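Local structure of secreted in xylem 3 (Fusarium oxysporum, 5OD4) at residues E24-G27 / Y28-L32; R10-S13 / S14-T18. The protein is an effector of a fungal plant pathogen that probably suppresses host immunity and can be recognised by the plant, its biochemical activity being unknown. One frame throughout, in Å; residues are numbered along the deposited sequence. Where two conformers were deposited one is given.

Contact 1. Residues E24-G27 / Y28-L32; sequences EPLG and YARML
Three hydrogen bonds join residues 24-27 to 28-32, and R30 makes two of them. R30 NH2 donates to the carbonyl O of E24 at 2.9 Å, and R30 NH1 donates to the carbonyl O of P25 at 2.8 Å. Both oxygens lie close to the guanidinium plane, so the flat group meets them with its edge. The third bond is the backbone closure of a type I beta turn from P25 to Y28, with Y28 N 3.0 Å from P25 O. P25 O therefore has two donors, which reach it from opposite faces of its carbonyl plane. R30 NH1 also donates to Y28 O at 2.9 Å, almost exactly in the guanidinium plane. A bend at chi2 (77°) turns the arginine chain back toward the turn.

The apolar part is a CH-pi contact. CB of P25 sits over the face of the Y28 ring, 3.8 Å from its centroid and 9° off the normal. CD of P25 also comes within 3.5 Å of CE2 of Y28. Y28 CG lies beside its own backbone N (chi1 -61°), which brings the ring back over the proline.

R30 NE forms a salt bridge with E52. The cation thus pairs with a carboxylate on strand 47-53 while its NH groups bind three main-chain carbonyls. These bonds should limit rotation of the guanidinium at the end of its long chain.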
# COMPACT_ATOMS: atom_id res chain seq x y z
N GLU A 24 11.08 7.43 7.32
CA GLU A 24 12.07 8.21 8.01
C GLU A 24 13.29 7.39 8.36
O GLU A 24 13.15 6.18 8.65
CB GLU A 24 11.52 8.83 9.30
CG GLU A 24 10.61 10.04 9.08
CD GLU A 24 9.53 9.97 8.04
OE1 GLU A 24 9.60 10.81 7.11
OE2 GLU A 24 8.60 9.17 8.19
N PRO A 25 14.47 8.00 8.42
CA PRO A 25 15.64 7.40 8.94
C PRO A 25 15.28 6.69 10.26
O PRO A 25 14.54 7.18 11.09
CB PRO A 25 16.56 8.64 9.14
CG PRO A 25 16.21 9.55 8.04
CD PRO A 25 14.75 9.41 7.97
N LEU A 26 15.80 5.50 10.42
CA LEU A 26 15.42 4.63 11.53
C LEU A 26 15.86 5.12 12.94
O LEU A 26 15.27 4.72 13.96
CB LEU A 26 15.88 3.21 11.26
CG LEU A 26 15.27 2.56 10.00
CD1 LEU A 26 15.85 1.18 9.79
CD2 LEU A 26 13.75 2.50 10.03
N GLY A 27 16.80 6.06 12.99
CA GLY A 27 17.17 6.69 14.22
C GLY A 27 16.25 7.79 14.68
O GLY A 27 16.47 8.35 15.76
N TYR A 28 15.24 8.12 13.90
CA TYR A 28 14.26 9.10 14.30
C TYR A 28 13.14 8.38 15.05
O TYR A 28 12.63 7.34 14.63
CB TYR A 28 13.67 9.86 13.13
CG TYR A 28 14.62 10.66 12.30
CD1 TYR A 28 15.95 10.85 12.63
CD2 TYR A 28 14.14 11.27 11.14
CE1 TYR A 28 16.81 11.57 11.83
CE2 TYR A 28 14.98 12.00 10.33
CZ TYR A 28 16.32 12.14 10.63
OH TYR A 28 17.14 12.83 9.79
N ALA A 29 12.79 8.86 16.24
CA ALA A 29 11.81 8.17 17.08
C ALA A 29 10.41 8.19 16.49
O ALA A 29 9.94 9.23 16.08
CB ALA A 29 11.79 8.81 18.46
N ARG A 30 9.74 7.07 16.54
CA ARG A 30 8.31 6.96 16.29
C ARG A 30 7.59 6.51 17.54
O ARG A 30 8.15 5.77 18.34
CB ARG A 30 7.98 5.83 15.34
CG ARG A 30 8.33 6.00 13.93
CD ARG A 30 9.76 5.81 13.64
NE ARG A 30 9.92 5.49 12.26
CZ ARG A 30 11.01 5.62 11.56
NH1 ARG A 30 12.07 6.21 12.05
NH2 ARG A 30 10.98 5.26 10.26
N MET A 31 6.34 6.89 17.67
CA MET A 31 5.47 6.32 18.70
C MET A 31 4.63 5.24 18.04
O MET A 31 3.84 5.49 17.13
CB MET A 31 4.56 7.39 19.29
CG MET A 31 5.27 8.55 19.93
SD MET A 31 6.49 8.16 21.22
CE MET A 31 5.38 7.39 22.32
N LEU A 32 4.84 4.00 18.45
CA LEU A 32 4.21 2.86 17.79
C LEU A 32 2.85 2.53 18.45
O LEU A 32 2.64 2.81 19.63
CB LEU A 32 5.12 1.63 17.79
CG LEU A 32 6.47 1.85 17.09
CD1 LEU A 32 7.31 0.61 17.26
CD2 LEU A 32 6.35 2.22 15.63

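Contact 2. Residues R10-S13 / S14-T18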
# COMPACT_ATOMS: atom_id res chain seq x y z
N ARG A 10 -0.56 -0.09 -17.13
CA ARG A 10 -1.91 0.38 -17.35
C ARG A 10 -2.16 1.67 -16.57
O ARG A 10 -1.52 1.94 -15.56
CB ARG A 10 -2.93 -0.64 -16.90
CG ARG A 10 -3.04 -1.87 -17.80
CD ARG A 10 -4.22 -2.72 -17.38
NE ARG A 10 -4.30 -3.99 -18.09
CZ ARG A 10 -5.05 -5.00 -17.66
NH1 ARG A 10 -5.77 -4.90 -16.56
NH2 ARG A 10 -5.08 -6.13 -18.37
N ARG A 11 -3.14 2.43 -17.06
CA ARG A 11 -3.66 3.62 -16.40
C ARG A 11 -4.64 3.29 -15.31
O ARG A 11 -5.35 2.30 -15.40
CB ARG A 11 -4.41 4.51 -17.45
CG ARG A 11 -3.47 5.14 -18.46
CD ARG A 11 -4.14 6.24 -19.24
NE ARG A 11 -5.07 6.97 -18.40
CZ ARG A 11 -6.25 7.46 -18.74
NH1 ARG A 11 -6.70 7.45 -20.01
NH2 ARG A 11 -6.96 8.01 -17.79
N THR A 12 -4.73 4.14 -14.31
CA THR A 12 -5.71 4.00 -13.26
C THR A 12 -7.05 4.64 -13.59
O THR A 12 -7.14 5.57 -14.40
CB THR A 12 -5.14 4.53 -11.94
OG1 THR A 12 -4.75 5.86 -12.16
CG2 THR A 12 -3.94 3.71 -11.44
N SER A 13 -8.08 4.17 -12.94
CA SER A 13 -9.45 4.65 -13.12
C SER A 13 -9.85 5.66 -12.07
O SER A 13 -9.11 5.94 -11.11
CB SER A 13 -10.39 3.47 -12.99
OG SER A 13 -10.56 3.15 -11.63
N SER A 14 -11.06 6.18 -12.21
CA SER A 14 -11.58 7.18 -11.30
C SER A 14 -11.79 6.67 -9.89
O SER A 14 -11.90 7.47 -8.98
CB SER A 14 -12.92 7.72 -11.81
OG SER A 14 -13.89 6.67 -11.86
N THR A 15 -11.92 5.36 -9.69
CA THR A 15 -12.09 4.83 -8.35
C THR A 15 -10.80 4.20 -7.80
O THR A 15 -10.82 3.56 -6.75
CB THR A 15 -13.22 3.83 -8.29
OG1 THR A 15 -12.89 2.77 -9.19
CG2 THR A 15 -14.57 4.44 -8.61
N SER A 16 -9.71 4.32 -8.52
CA SER A 16 -8.43 3.90 -7.98
C SER A 16 -7.93 4.90 -6.96
O SER A 16 -8.27 6.08 -7.00
CB SER A 16 -7.42 3.78 -9.10
OG SER A 16 -7.84 2.88 -10.14
N PHE A 17 -7.05 4.42 -6.09
CA PHE A 17 -6.37 5.29 -5.13
C PHE A 17 -4.88 5.12 -5.31
O PHE A 17 -4.38 4.00 -5.35
CB PHE A 17 -6.74 4.89 -3.71
CG PHE A 17 -6.02 5.66 -2.64
CD1 PHE A 17 -6.29 6.99 -2.40
CD2 PHE A 17 -5.08 5.04 -1.85
CE1 PHE A 17 -5.61 7.69 -1.41
CE2 PHE A 17 -4.42 5.71 -0.84
CZ PHE A 17 -4.69 7.04 -0.62
N THR A 18 -4.16 6.24 -5.38
CA THR A 18 -2.71 6.22 -5.41
C THR A 18 -2.18 7.18 -4.37
O THR A 18 -2.73 8.26 -4.15
CB THR A 18 -2.20 6.62 -6.78
OG1 THR A 18 -2.70 7.91 -7.14
CG2 THR A 18 -2.61 5.62 -7.83
O HOH W 1 -8.23 7.92 -9.15
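Residues 13-16 form a type I beta turn, closed by S16 N donating to S13 O at 3.1 Å. A second N-H inside the turn is also used. T15 N donates to the hydroxyl OG of S13 over 3.2 Å, with an N-H...O angle of 144°. S13 OG stands between its own backbone N and carbonyl carbon (chi1 78°), which directs it over the turn. The serine is the first residue of the turn and bonds to the N-H two residues on, as in an ST turn. OG1 of T15 lies 3.4 Å from the same S13 OG.

The side chain of S16 turns back toward residues 12 and 13. In the conformer given, S16 OG lies 3.1 Å from S13 OG and 3.6 Å from T12 CB. The two methyl groups of T12 and T18, both CG2, approach more loosely, at 4.3 Å. Water 1 donates to S13 O at 2.9 Å and to S16 O at 2.8 Å, bridging the first and last carbonyls of the turn.

The turn leads directly into strand 17-21, an outermost strand of its sheet. The next strand in that sheet is 119-127, and F17 forms backbone hydrogen bonds with I125 there. In the same conformer S16 OG hydrogen-bonds to S126 OG, while T12 and T18 both touch T124. These contacts place the residues flanking the turn beside strand 119-127.

Overall arrangement
From the N terminus, the chain first reaches contact 2, whose turn at 13-16 brings it into strand 17-21. That strand is an outer member of one four-stranded sheet of the beta-sandwich. Contact 1 follows in the loop between strands 17-21 and 39-40, which carries the chain from this sheet to the other one. The two contacts are in series, so they neither nest nor cross. Their centres are 31 Å apart, on opposite sides of the chain's centre. Contact 2 is tied to strand 119-127 in the first sheet. Contact 1 is linked through its arginine to strand 47-53 in the second.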